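Local coordinates for protein endoglucanase (Uncultured bacterium, PDB 3X17) that probably hydrolyses internal beta-1,4-glucosidic bonds of cellulose, as an endoglucanase of glycoside hydrolase family 9 that carries an N-terminal Ig-like domain, at residues T50-Q54 with W65-M69; Y25-K31 with F88-T92; E169-G173 with F234-R238; V184-V189 with Q273-A278; P474-Y479 with P526-D531. One frame throughout, in Å; residues are numbered along the deposited sequence.

Contact 1. Residues T50-Q54 with W65-M69; sequences TPTLQ and WEGTM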
# COMPACT_ATOMS: atom_id res chain seq x y z
N THR A 50 29.98 7.50 -23.52
CA THR A 50 29.57 6.46 -22.61
C THR A 50 30.09 6.68 -21.20
O THR A 50 31.31 6.68 -20.95
CB THR A 50 30.02 5.09 -23.11
OG1 THR A 50 29.72 4.98 -24.50
CG2 THR A 50 29.27 4.02 -22.39
N PRO A 51 29.16 6.83 -20.25
CA PRO A 51 29.49 7.05 -18.85
C PRO A 51 30.01 5.78 -18.22
O PRO A 51 29.51 4.71 -18.53
CB PRO A 51 28.13 7.41 -18.23
CG PRO A 51 27.33 7.91 -19.37
CD PRO A 51 27.75 7.09 -20.54
N THR A 52 31.02 5.89 -17.37
CA THR A 52 31.47 4.73 -16.60
C THR A 52 31.01 4.80 -15.14
O THR A 52 31.22 5.80 -14.47
CB THR A 52 33.00 4.55 -16.66
OG1 THR A 52 33.37 4.22 -18.00
CG2 THR A 52 33.45 3.44 -15.74
N LEU A 53 30.42 3.71 -14.67
CA LEU A 53 30.04 3.62 -13.25
C LEU A 53 30.97 2.72 -12.47
O LEU A 53 31.30 1.61 -12.90
CB LEU A 53 28.60 3.11 -13.12
CG LEU A 53 28.03 2.92 -11.70
CD1 LEU A 53 27.66 4.26 -11.07
CD2 LEU A 53 26.79 2.05 -11.79
N GLN A 54 31.33 3.17 -11.28
CA GLN A 54 31.93 2.30 -10.31
C GLN A 54 31.00 2.13 -9.11
O GLN A 54 30.23 3.04 -8.78
CB GLN A 54 33.29 2.85 -9.85
CG GLN A 54 34.20 3.24 -10.98
CD GLN A 54 35.42 3.98 -10.48
OE1 GLN A 54 35.31 4.91 -9.68
NE2 GLN A 54 36.60 3.55 -10.91
N TRP A 65 33.30 -2.79 -8.39
CA TRP A 65 32.56 -3.06 -9.61
C TRP A 65 32.73 -1.84 -10.51
O TRP A 65 32.69 -0.71 -10.06
CB TRP A 65 31.07 -3.32 -9.28
CG TRP A 65 30.22 -3.79 -10.44
CD1 TRP A 65 29.77 -5.06 -10.66
CD2 TRP A 65 29.67 -2.98 -11.49
NE1 TRP A 65 28.99 -5.10 -11.80
CE2 TRP A 65 28.92 -3.84 -12.34
CE3 TRP A 65 29.68 -1.61 -11.77
CZ2 TRP A 65 28.21 -3.38 -13.46
CZ3 TRP A 65 29.01 -1.15 -12.90
CH2 TRP A 65 28.29 -2.04 -13.74
N GLU A 66 32.94 -2.08 -11.80
CA GLU A 66 33.09 -0.97 -12.71
C GLU A 66 32.48 -1.40 -14.02
O GLU A 66 32.62 -2.55 -14.40
CB GLU A 66 34.58 -0.63 -12.90
CG GLU A 66 34.84 0.59 -13.75
CD GLU A 66 36.31 1.03 -13.69
OE1 GLU A 66 36.94 0.93 -12.61
OE2 GLU A 66 36.85 1.47 -14.73
N GLY A 67 31.77 -0.50 -14.68
CA GLY A 67 30.98 -0.88 -15.85
C GLY A 67 30.60 0.36 -16.62
O GLY A 67 30.39 1.43 -16.06
N THR A 68 30.62 0.22 -17.94
CA THR A 68 30.12 1.21 -18.85
C THR A 68 28.58 1.22 -18.81
O THR A 68 27.94 0.16 -18.73
CB THR A 68 30.63 0.91 -20.30
OG1 THR A 68 30.28 1.99 -21.17
CG2 THR A 68 30.03 -0.38 -20.86
N MET A 69 27.99 2.42 -18.81
CA MET A 69 26.53 2.54 -18.73
C MET A 69 25.89 2.51 -20.12
O MET A 69 26.33 3.22 -21.03
CB MET A 69 26.12 3.79 -17.94
CG MET A 69 26.75 3.90 -16.55
SD MET A 69 26.01 5.18 -15.51
CE MET A 69 24.42 4.42 -15.08

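Contact 2. Residues Y25-K31 with F88-T92; sequences YHPATPK and FTSLT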
# COMPACT_ATOMS: atom_id res chain seq x y z
N TYR A 25 19.98 -3.44 -1.91
CA TYR A 25 19.67 -4.55 -2.82
C TYR A 25 19.95 -5.87 -2.14
O TYR A 25 20.94 -5.99 -1.41
CB TYR A 25 20.50 -4.45 -4.10
CG TYR A 25 20.35 -3.12 -4.84
CD1 TYR A 25 21.14 -2.03 -4.49
CD2 TYR A 25 19.46 -2.97 -5.90
CE1 TYR A 25 21.01 -0.81 -5.12
CE2 TYR A 25 19.34 -1.74 -6.57
CZ TYR A 25 20.13 -0.67 -6.17
OH TYR A 25 20.02 0.56 -6.79
N HIS A 26 19.09 -6.86 -2.36
CA HIS A 26 19.36 -8.22 -1.93
C HIS A 26 20.43 -8.84 -2.86
O HIS A 26 20.46 -8.53 -4.05
CB HIS A 26 18.08 -9.06 -1.96
CG HIS A 26 18.27 -10.46 -1.47
ND1 HIS A 26 18.04 -10.83 -0.16
CD2 HIS A 26 18.71 -11.58 -2.10
CE1 HIS A 26 18.29 -12.12 -0.02
NE2 HIS A 26 18.69 -12.60 -1.18
N PRO A 27 21.28 -9.72 -2.32
CA PRO A 27 22.35 -10.25 -3.20
C PRO A 27 21.84 -10.96 -4.46
O PRO A 27 22.45 -10.86 -5.52
CB PRO A 27 23.11 -11.21 -2.29
CG PRO A 27 22.82 -10.73 -0.86
CD PRO A 27 21.51 -9.99 -0.89
N ALA A 28 20.67 -11.58 -4.40
CA ALA A 28 20.23 -12.43 -5.50
C ALA A 28 19.55 -11.67 -6.63
O ALA A 28 19.13 -12.26 -7.62
CB ALA A 28 19.33 -13.55 -4.99
N THR A 29 19.33 -10.37 -6.46
CA THR A 29 18.43 -9.71 -7.37
C THR A 29 19.19 -8.85 -8.34
O THR A 29 20.35 -8.50 -8.09
CB THR A 29 17.38 -8.85 -6.62
OG1 THR A 29 17.97 -7.60 -6.23
CG2 THR A 29 16.89 -9.59 -5.38
N PRO A 30 18.53 -8.48 -9.45
CA PRO A 30 19.04 -7.42 -10.33
C PRO A 30 19.26 -6.13 -9.57
O PRO A 30 18.59 -5.89 -8.57
CB PRO A 30 17.95 -7.26 -11.39
CG PRO A 30 17.08 -8.52 -11.25
CD PRO A 30 17.18 -8.93 -9.82
N LYS A 31 20.25 -5.35 -9.97
CA LYS A 31 20.64 -4.16 -9.19
C LYS A 31 20.88 -2.98 -10.12
O LYS A 31 21.90 -2.93 -10.81
CB LYS A 31 21.87 -4.44 -8.32
CG LYS A 31 21.82 -5.76 -7.52
CD LYS A 31 23.11 -5.96 -6.70
CE LYS A 31 23.09 -7.28 -5.88
NZ LYS A 31 22.78 -8.51 -6.69
N PHE A 88 24.49 -3.70 -11.87
CA PHE A 88 25.59 -4.31 -11.15
C PHE A 88 25.18 -5.54 -10.35
O PHE A 88 25.72 -5.76 -9.26
CB PHE A 88 26.30 -3.27 -10.27
CG PHE A 88 25.39 -2.61 -9.24
CD1 PHE A 88 24.62 -1.51 -9.59
CD2 PHE A 88 25.45 -2.99 -7.91
CE1 PHE A 88 23.86 -0.84 -8.64
CE2 PHE A 88 24.68 -2.34 -6.95
CZ PHE A 88 23.89 -1.26 -7.31
N THR A 89 24.25 -6.32 -10.89
CA THR A 89 23.82 -7.62 -10.31
C THR A 89 24.97 -8.50 -9.82
O THR A 89 24.85 -9.17 -8.78
CB THR A 89 22.99 -8.45 -11.34
OG1 THR A 89 21.85 -7.68 -11.75
CG2 THR A 89 22.51 -9.74 -10.73
N SER A 90 26.04 -8.56 -10.62
CA SER A 90 27.24 -9.39 -10.35
C SER A 90 27.77 -9.18 -8.95
O SER A 90 28.34 -10.10 -8.37
CB SER A 90 28.39 -9.01 -11.31
OG SER A 90 28.13 -9.47 -12.61
N LEU A 91 27.66 -7.96 -8.46
CA LEU A 91 28.14 -7.62 -7.16
C LEU A 91 27.18 -8.25 -6.20
O LEU A 91 26.02 -7.92 -6.24
CB LEU A 91 28.13 -6.11 -7.00
CG LEU A 91 28.99 -5.56 -5.89
CD1 LEU A 91 28.64 -4.20 -5.50
CD2 LEU A 91 28.84 -6.46 -4.77
N THR A 92 27.65 -9.17 -5.36
CA THR A 92 26.76 -9.87 -4.43
C THR A 92 27.39 -9.98 -3.05
O THR A 92 26.81 -10.59 -2.16
CB THR A 92 26.38 -11.30 -4.88
OG1 THR A 92 27.50 -12.17 -4.72
CG2 THR A 92 25.89 -11.36 -6.33

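Contact 3. Residues E169-G173 with F234-R238; sequences EATGG and FRMQR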
# COMPACT_ATOMS: atom_id res chain seq x y z
N GLU A 169 -19.67 1.63 21.00
CA GLU A 169 -18.28 1.38 21.31
C GLU A 169 -17.54 0.97 20.05
O GLU A 169 -17.62 -0.18 19.61
CB GLU A 169 -18.10 0.33 22.41
CG GLU A 169 -16.63 0.29 22.85
CD GLU A 169 -16.42 -0.41 24.17
OE1 GLU A 169 -17.04 0.01 25.16
OE2 GLU A 169 -15.60 -1.35 24.23
N ALA A 170 -16.86 1.94 19.44
CA ALA A 170 -16.25 1.77 18.12
C ALA A 170 -14.87 2.36 18.24
O ALA A 170 -14.36 3.05 17.38
CB ALA A 170 -17.07 2.51 17.05
N THR A 171 -14.31 2.14 19.39
CA THR A 171 -12.98 2.54 19.70
C THR A 171 -11.97 1.61 18.98
O THR A 171 -12.36 0.62 18.49
CB THR A 171 -12.87 2.50 21.23
OG1 THR A 171 -11.77 3.28 21.64
CG2 THR A 171 -12.75 1.12 21.73
N GLY A 172 -10.70 1.96 18.90
CA GLY A 172 -9.66 1.09 18.31
C GLY A 172 -9.46 1.35 16.82
O GLY A 172 -9.81 2.42 16.34
N GLY A 173 -8.97 0.35 16.08
CA GLY A 173 -8.66 0.55 14.66
C GLY A 173 -7.43 1.41 14.40
O GLY A 173 -6.62 1.66 15.32
N PHE A 234 -15.53 -5.22 13.46
CA PHE A 234 -16.62 -5.79 14.24
C PHE A 234 -17.45 -4.69 14.93
O PHE A 234 -18.68 -4.73 14.90
CB PHE A 234 -16.11 -6.79 15.31
CG PHE A 234 -15.48 -8.04 14.75
CD1 PHE A 234 -16.02 -8.67 13.62
CD2 PHE A 234 -14.41 -8.64 15.40
CE1 PHE A 234 -15.41 -9.82 13.10
CE2 PHE A 234 -13.87 -9.85 14.95
CZ PHE A 234 -14.35 -10.43 13.78
N ARG A 235 -16.78 -3.71 15.54
CA ARG A 235 -17.49 -2.67 16.31
C ARG A 235 -18.26 -1.76 15.35
O ARG A 235 -19.17 -1.04 15.78
CB ARG A 235 -16.52 -1.86 17.18
CG ARG A 235 -15.64 -2.72 18.14
CD ARG A 235 -14.54 -1.89 18.83
NE ARG A 235 -13.61 -2.77 19.56
CZ ARG A 235 -12.34 -3.04 19.21
NH1 ARG A 235 -11.67 -2.33 18.29
NH2 ARG A 235 -11.69 -3.97 19.89
N MET A 236 -17.86 -1.75 14.08
CA MET A 236 -18.54 -0.96 13.04
C MET A 236 -19.70 -1.72 12.37
O MET A 236 -20.28 -1.26 11.38
CB MET A 236 -17.55 -0.50 11.98
CG MET A 236 -16.56 0.58 12.45
SD MET A 236 -17.40 2.13 12.95
CE MET A 236 -17.52 3.02 11.36
N GLN A 237 -20.00 -2.90 12.90
CA GLN A 237 -21.05 -3.71 12.34
C GLN A 237 -22.33 -3.67 13.17
O GLN A 237 -22.34 -3.92 14.36
CB GLN A 237 -20.61 -5.17 12.08
CG GLN A 237 -21.57 -5.93 11.15
CD GLN A 237 -21.23 -7.42 10.99
OE1 GLN A 237 -20.65 -8.04 11.89
NE2 GLN A 237 -21.60 -8.01 9.83
N ARG A 238 -23.43 -3.53 12.46
CA ARG A 238 -24.74 -3.38 13.04
C ARG A 238 -25.33 -4.79 13.09
O ARG A 238 -24.95 -5.64 12.27
CB ARG A 238 -25.50 -2.49 12.07
CG ARG A 238 -26.74 -1.88 12.56
CD ARG A 238 -27.67 -1.84 11.37
NE ARG A 238 -27.63 -0.55 10.74
CZ ARG A 238 -28.31 -0.24 9.64
NH1 ARG A 238 -28.92 -1.17 8.91
NH2 ARG A 238 -28.33 1.02 9.26
O HOH W 1 -8.98 -2.25 17.32

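Contact 4. Residues V184-V189 with Q273-A278; sequences VTTTAV and QDTAKA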
# COMPACT_ATOMS: atom_id res chain seq x y z
N VAL A 184 -13.92 2.54 7.07
CA VAL A 184 -14.05 1.12 6.80
C VAL A 184 -13.52 0.73 5.40
O VAL A 184 -13.04 -0.40 5.18
CB VAL A 184 -15.49 0.64 6.94
CG1 VAL A 184 -15.66 -0.72 6.24
CG2 VAL A 184 -15.85 0.49 8.42
N THR A 185 -13.53 1.69 4.48
CA THR A 185 -13.35 1.40 3.07
C THR A 185 -11.87 1.10 2.81
O THR A 185 -11.53 0.16 2.10
CB THR A 185 -13.87 2.58 2.18
OG1 THR A 185 -15.24 2.87 2.54
CG2 THR A 185 -13.80 2.23 0.69
N THR A 186 -10.99 1.81 3.51
CA THR A 186 -9.55 1.57 3.42
C THR A 186 -9.10 0.50 4.42
O THR A 186 -8.18 -0.26 4.12
CB THR A 186 -8.74 2.87 3.69
OG1 THR A 186 -9.33 3.55 4.80
CG2 THR A 186 -8.74 3.79 2.45
N THR A 187 -9.69 0.50 5.61
CA THR A 187 -9.32 -0.46 6.64
C THR A 187 -9.53 -1.88 6.16
O THR A 187 -8.68 -2.74 6.39
CB THR A 187 -10.11 -0.27 7.98
OG1 THR A 187 -9.71 0.96 8.59
CG2 THR A 187 -9.77 -1.41 9.02
N ALA A 188 -10.64 -2.13 5.48
CA ALA A 188 -10.96 -3.47 5.02
C ALA A 188 -10.03 -3.94 3.90
O ALA A 188 -9.44 -5.03 3.99
CB ALA A 188 -12.45 -3.58 4.63
N VAL A 189 -9.73 -3.07 2.93
CA VAL A 189 -8.83 -3.51 1.84
C VAL A 189 -7.39 -3.60 2.33
O VAL A 189 -6.57 -4.31 1.75
CB VAL A 189 -8.89 -2.59 0.57
CG1 VAL A 189 -10.30 -2.48 0.04
CG2 VAL A 189 -8.25 -1.21 0.81
N GLN A 273 -21.05 -1.32 -0.10
CA GLN A 273 -19.63 -1.59 -0.41
C GLN A 273 -18.78 -1.87 0.84
O GLN A 273 -17.95 -2.77 0.84
CB GLN A 273 -18.98 -0.51 -1.31
CG GLN A 273 -18.94 0.90 -0.73
CD GLN A 273 -17.61 1.26 -0.07
OE1 GLN A 273 -16.73 0.40 0.08
NE2 GLN A 273 -17.48 2.52 0.36
N ASP A 274 -18.99 -1.09 1.89
CA ASP A 274 -18.28 -1.32 3.14
C ASP A 274 -18.70 -2.66 3.73
O ASP A 274 -17.87 -3.38 4.29
CB ASP A 274 -18.52 -0.19 4.15
CG ASP A 274 -17.80 1.11 3.78
OD1 ASP A 274 -16.56 1.06 3.56
OD2 ASP A 274 -18.46 2.19 3.74
N THR A 275 -19.99 -2.96 3.66
CA THR A 275 -20.49 -4.19 4.23
C THR A 275 -19.83 -5.41 3.52
O THR A 275 -19.32 -6.35 4.17
CB THR A 275 -22.04 -4.23 4.12
OG1 THR A 275 -22.61 -3.12 4.85
CG2 THR A 275 -22.60 -5.52 4.67
N ALA A 276 -19.72 -5.31 2.20
CA ALA A 276 -19.13 -6.39 1.38
C ALA A 276 -17.60 -6.47 1.55
O ALA A 276 -17.04 -7.55 1.75
CB ALA A 276 -19.50 -6.17 -0.10
N LYS A 277 -16.92 -5.32 1.54
CA LYS A 277 -15.48 -5.30 1.85
C LYS A 277 -15.18 -5.94 3.21
O LYS A 277 -14.28 -6.76 3.33
CB LYS A 277 -14.91 -3.89 1.84
CG LYS A 277 -14.63 -3.31 0.46
CD LYS A 277 -14.29 -1.83 0.61
CE LYS A 277 -13.72 -1.22 -0.67
NZ LYS A 277 -14.84 -0.74 -1.55
N ALA A 278 -16.00 -5.65 4.22
CA ALA A 278 -15.70 -6.19 5.54
C ALA A 278 -15.99 -7.68 5.52
O ALA A 278 -15.24 -8.46 6.09
CB ALA A 278 -16.53 -5.48 6.60

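Contact 5. Residues P474-Y479 with P526-D531; sequences PLAKSY and PRGYAD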
# COMPACT_ATOMS: atom_id res chain seq x y z
N PRO A 474 12.94 10.64 -10.46
CA PRO A 474 13.73 11.78 -10.92
C PRO A 474 14.04 12.78 -9.80
O PRO A 474 14.82 13.70 -10.02
CB PRO A 474 12.83 12.44 -11.96
CG PRO A 474 11.48 11.82 -11.79
CD PRO A 474 11.72 10.46 -11.26
N LEU A 475 13.38 12.63 -8.64
CA LEU A 475 13.61 13.53 -7.49
C LEU A 475 14.62 12.92 -6.51
O LEU A 475 14.92 13.50 -5.48
CB LEU A 475 12.30 13.81 -6.76
CG LEU A 475 11.25 14.50 -7.64
CD1 LEU A 475 9.95 14.63 -6.88
CD2 LEU A 475 11.75 15.87 -8.23
N ALA A 476 15.11 11.72 -6.83
CA ALA A 476 16.05 11.06 -5.97
C ALA A 476 15.49 10.99 -4.54
O ALA A 476 16.22 11.23 -3.56
CB ALA A 476 17.40 11.82 -5.99
N LYS A 477 14.19 10.74 -4.45
CA LYS A 477 13.47 10.83 -3.17
C LYS A 477 13.12 9.45 -2.67
O LYS A 477 12.57 8.63 -3.42
CB LYS A 477 12.17 11.61 -3.36
CG LYS A 477 11.45 12.02 -2.04
CD LYS A 477 12.14 13.21 -1.37
CE LYS A 477 11.57 13.50 0.03
NZ LYS A 477 12.55 14.26 0.92
N SER A 478 13.29 9.22 -1.38
CA SER A 478 12.66 8.05 -0.75
C SER A 478 11.29 8.49 -0.27
O SER A 478 11.18 9.52 0.39
CB SER A 478 13.46 7.59 0.47
OG SER A 478 12.67 6.75 1.31
N TYR A 479 10.24 7.77 -0.67
CA TYR A 479 8.90 8.18 -0.30
C TYR A 479 8.44 7.50 0.97
O TYR A 479 7.28 7.60 1.34
CB TYR A 479 7.91 7.91 -1.45
CG TYR A 479 8.13 8.83 -2.66
CD1 TYR A 479 7.89 10.22 -2.58
CD2 TYR A 479 8.65 8.33 -3.86
CE1 TYR A 479 8.08 11.07 -3.70
CE2 TYR A 479 8.84 9.17 -4.99
CZ TYR A 479 8.57 10.53 -4.89
OH TYR A 479 8.78 11.34 -5.99
N PRO A 526 6.01 12.67 -12.68
CA PRO A 526 6.78 12.04 -11.60
C PRO A 526 7.53 13.07 -10.79
O PRO A 526 8.15 12.75 -9.77
CB PRO A 526 7.77 11.15 -12.36
CG PRO A 526 7.99 11.88 -13.68
CD PRO A 526 6.66 12.52 -14.00
N ARG A 527 7.49 14.31 -11.25
CA ARG A 527 8.06 15.41 -10.50
C ARG A 527 7.05 16.20 -9.68
O ARG A 527 7.44 17.14 -8.98
CB ARG A 527 8.83 16.35 -11.41
CG ARG A 527 10.23 15.88 -11.69
CD ARG A 527 10.94 16.92 -12.55
NE ARG A 527 12.33 16.57 -12.76
CZ ARG A 527 12.73 15.77 -13.74
NH1 ARG A 527 11.86 15.32 -14.62
NH2 ARG A 527 14.01 15.46 -13.85
N GLY A 528 5.77 15.83 -9.75
CA GLY A 528 4.72 16.59 -9.06
C GLY A 528 4.57 16.33 -7.57
O GLY A 528 3.56 15.84 -7.12
N TYR A 529 5.60 16.62 -6.79
CA TYR A 529 5.61 16.24 -5.36
C TYR A 529 6.37 17.29 -4.57
O TYR A 529 7.37 17.80 -5.05
CB TYR A 529 6.32 14.89 -5.17
CG TYR A 529 6.79 14.64 -3.74
CD1 TYR A 529 5.96 14.01 -2.82
CD2 TYR A 529 8.07 15.02 -3.33
CE1 TYR A 529 6.41 13.75 -1.51
CE2 TYR A 529 8.52 14.79 -2.02
CZ TYR A 529 7.65 14.20 -1.10
OH TYR A 529 8.08 13.94 0.20
N ALA A 530 5.99 17.50 -3.32
CA ALA A 530 6.72 18.44 -2.46
C ALA A 530 6.80 17.97 -1.03
O ALA A 530 5.77 17.72 -0.38
CB ALA A 530 6.08 19.84 -2.51
N ASP A 531 8.01 17.93 -0.49
CA ASP A 531 8.15 17.47 0.89
C ASP A 531 7.80 18.60 1.87
O ASP A 531 8.66 19.15 2.52
CB ASP A 531 9.55 16.92 1.15
CG ASP A 531 9.70 16.33 2.56
OD1 ASP A 531 8.68 16.23 3.29
OD2 ASP A 531 10.84 15.95 2.91
O HOH W 2 9.03 10.36 -8.50

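Contact 1. Residues T50-Q54 with W65-M69
Leu-53 and Gly-67 form an antiparallel hydrogen-bonded pair, Leu-53 N reaching Gly-67 O at 2.7 Å and Gly-67 N returning to Leu-53 O at 2.8 Å; the non-hydrogen-bonded pairs Thr-52/Thr-68 and Gln-54/Glu-66 flank it. Just before strand 52-57 begins, Met-69 N donates to Pro-51 O. CA-H...O contacts accompany these bonds, among them Glu-66 CA to Leu-53 O. The two segments belong to the beta hairpin of strands 52-57 and 63-74 in the Ig-like domain. On the face of Leu-53, apolar groups meet: Met-69 CG lies 4.0 Å from Leu-53 CB, with SD near Pro-51 CB, and Leu-53 CD2 touches Trp-65 CZ3. Tyr-84 of strand 82-87 and Leu-35 of strand 32-37 also pack against Pro-51 and Met-69. The other face is polar. Gln-54, its CG beside the backbone N (chi1 -50°) and its chain then extended, runs alongside Glu-66 in the same direction, and Gln-54 NE2 donates to Glu-66 OE1 at 3.1 Å. That bond is nearly straight (168°) and lies in the amide plane, yet meets the carboxylate from above its own plane. With an alanine in place of Gln-54, the Glu-66 carboxylate would probably lose this donor and be freer to turn.

Contact 2. Residues Y25-K31 with F88-T92
Lys-31 joins two loops of the Ig-like domain in a contact that is partly a buried amine site and partly aromatic packing: residues 25-31 lead into strand 32-37, and residues 88-92 follow strand 82-87. The chain 26-29 forms a type I beta turn, and the ammonium group of Lys-31 sits among the carbonyls of both loops. NZ donates to Pro-27 O at 2.6 Å and to Thr-29 O in its own loop, and across the contact to Thr-89 O at 3.0 Å. The three acceptors are met differently: Thr-29 O in its carbonyl plane, Thr-89 O slightly tilted from it, and Pro-27 O from well above it. The bend at the last torsion of Lys-31 (chi4 53°), after an otherwise extended chain, turns NZ toward them. Such a cluster of carbonyl oxygens would probably favour the charged amine.

Closer to the backbone, Lys-31 CB lies over the centre of the Phe-88 ring, a CH-pi contact at 3.8 Å from the centroid, while Phe-88 N donates to Lys-31 O at 2.9 Å. Phe-88 in turn directs its edge at the face of Tyr-25, with CZ 3.6 Å from Tyr-25 CE1 and the planes 75° apart. Phe-110 makes a further edge-to-face pair with Tyr-25. The T-shaped Tyr-25/Phe-88 pair and the carbonyl-bound lysine tie together inter-strand loops at one end of an Ig-like beta domain.

Contact 3. Residues E169-G173 with F234-R238
Ala-170 and Arg-235 bring the two backbones closest, their CA atoms 5.0 Å apart, where an irregular loop passes the C-terminal end of helix 221-235. This is a loop-to-helix-end contact in the (alpha/alpha)6 barrel domain of family 9, with Gly-172 about 7 Å from the bound zinc ion. Met-236 is the first residue to leave helical geometry, and Gln-237 N bonds back to Phe-234 O. In the loop, Gly-172 and Gly-173 both have positive phi; at Gly-172 a CB would run into Arg-235 NH1, and the backbone angles alone would press it against the preceding carbonyl oxygen.

Arg-235 carries most of the contact. Its CB lies 3.2 Å from Glu-169 O, and the chain, extended from CG to NE, runs alongside the loop until CD passes 3.3 Å from Thr-171 O. The same carbonyl then receives NH1 at 3.0 Å, a weak bond with a bent N-H...O angle of 130°. A water also links NH1 to the loop backbone at Gly-173. A leucine in place of Arg-235 would probably leave Thr-171 O without this donor and the water without one of its two mates. Ala-170 CB packs on Met-236 SD at 4.1 Å, and Trp-232 NE1 and Lys-182 NZ both donate to Ala-170 O. The water lies in the plane of the guanidinium, at its edge, and accepts from Arg-235 NH1 and Gly-173 N, each at 2.9 Å.

Contact 4. Residues V184-V189 with Q273-A278
Lys-277, Thr-185 and Asp-274 dominate this buried junction between helices 184-200 and 272-288, which run nearly parallel here (18° apart, segment axes 9.0 Å apart at closest approach) in the (alpha/alpha)6 barrel of family 9. Lys-277 spans the interface with its aliphatic chain: CB rests on Ala-188 CB at 3.7 Å, and CE touches both Thr-185 CG2 and Val-189 CG1, the valine lying alongside and pointing the same way. The bend at chi4 (87°) brings NZ back to its own helix, where it donates to Gln-273 OE1 at 2.7 Å from above the carbonyl plane. NZ also forms a salt bridge with Asp-339, a ligand of a bound calcium ion, so the lysine links the helix pair to that site.

Thr-185 presents both branches. With OG1 beside the backbone N and CG2 anti to it (chi1 -54°), the methyl turns to Lys-277 while the hydroxyl meets two polar groups. OG1 accepts from Gln-273 NE2 at 3.1 Å and donates to Asp-274 OD1, a bond modelled so short, at 2.5 Å, that its exact length is doubtful. The carboxylate of Asp-274 is held at its other oxygen by His-245 ND1, and Val-184 CG1 packs 3.6 Å from Asp-274 CB.

Contact 5. Residues P474-Y479 with P526-D531
Tyr-479 and Tyr-529 form the apolar centre, a T-shaped pair in which the edge of Tyr-479 is set against the face of Tyr-529. The planes stand 84° apart, and CE1 of Tyr-479 sits over the middle of the Tyr-529 ring, 3.7 Å from Tyr-529 CD1. A chi1 of 160° points the Tyr-529 ring away from its own backbone N and across to the other loop. Beside the pair, Leu-475 CD1 leans on Tyr-529 CB at 4.0 Å, and its other methyl, CD2, touches Arg-527 CG. Two prolines extend the patch, crossing at about a right angle with Pro-474 CG 3.8 Å from Pro-526 CB.

Toward the edge the contact turns polar. Pro-474 CB lies over the centre of one face of the Arg-527 guanidinium; the charge itself is answered by Asp-81 of the Ig-like domain. A water joins the two loops, bound to Tyr-479 OH at 2.7 Å and donating to Pro-526 O at 2.8 Å. Lys-477, bent at chi2 (77°), runs past the CE2 and OH end of Tyr-529, the two side chains crossing at about a right angle with Lys-477 CE 3.5 Å from Tyr-529 OH. Its NZ forms a salt bridge with Asp-531 OD2 at 3.1 Å, meeting the carboxylate from above its plane. Both charges have further partners: Pro-487 O and Asn-486 accept from the lysine, while Arg-489 N and Asn-490 N donate to the aspartate. Tyr-529 OH is hydrogen-bonded to Asn-539. Both loops connect helices of the (alpha/alpha)6 barrel of this family 9 enzyme, on the side that meets the Ig-like domain.

Overall arrangement
Contacts 1 and 2 share the Ig-like domain and touch where Trp-65 packs on Phe-88, Ser-90 and Leu-91; the first is strand pairing far from the centre of the chain, the second loop packing around a lysine. Contacts 3 and 4 lie together in the family 9 (alpha/alpha)6 barrel domain, linked by Met-236 against Val-184 and by the successive helices 184-200 and 221-235. Contact 4 alone is wholly buried, and it holds a network of threonine, aspartate, glutamine and lysine, whereas contact 3 is partly exposed and uses a weak bond and a water. Contact 5, centred about 25 Å from the centre of contact 2, is loop-to-loop, joining an aromatic centre to a charged margin near the domain interface.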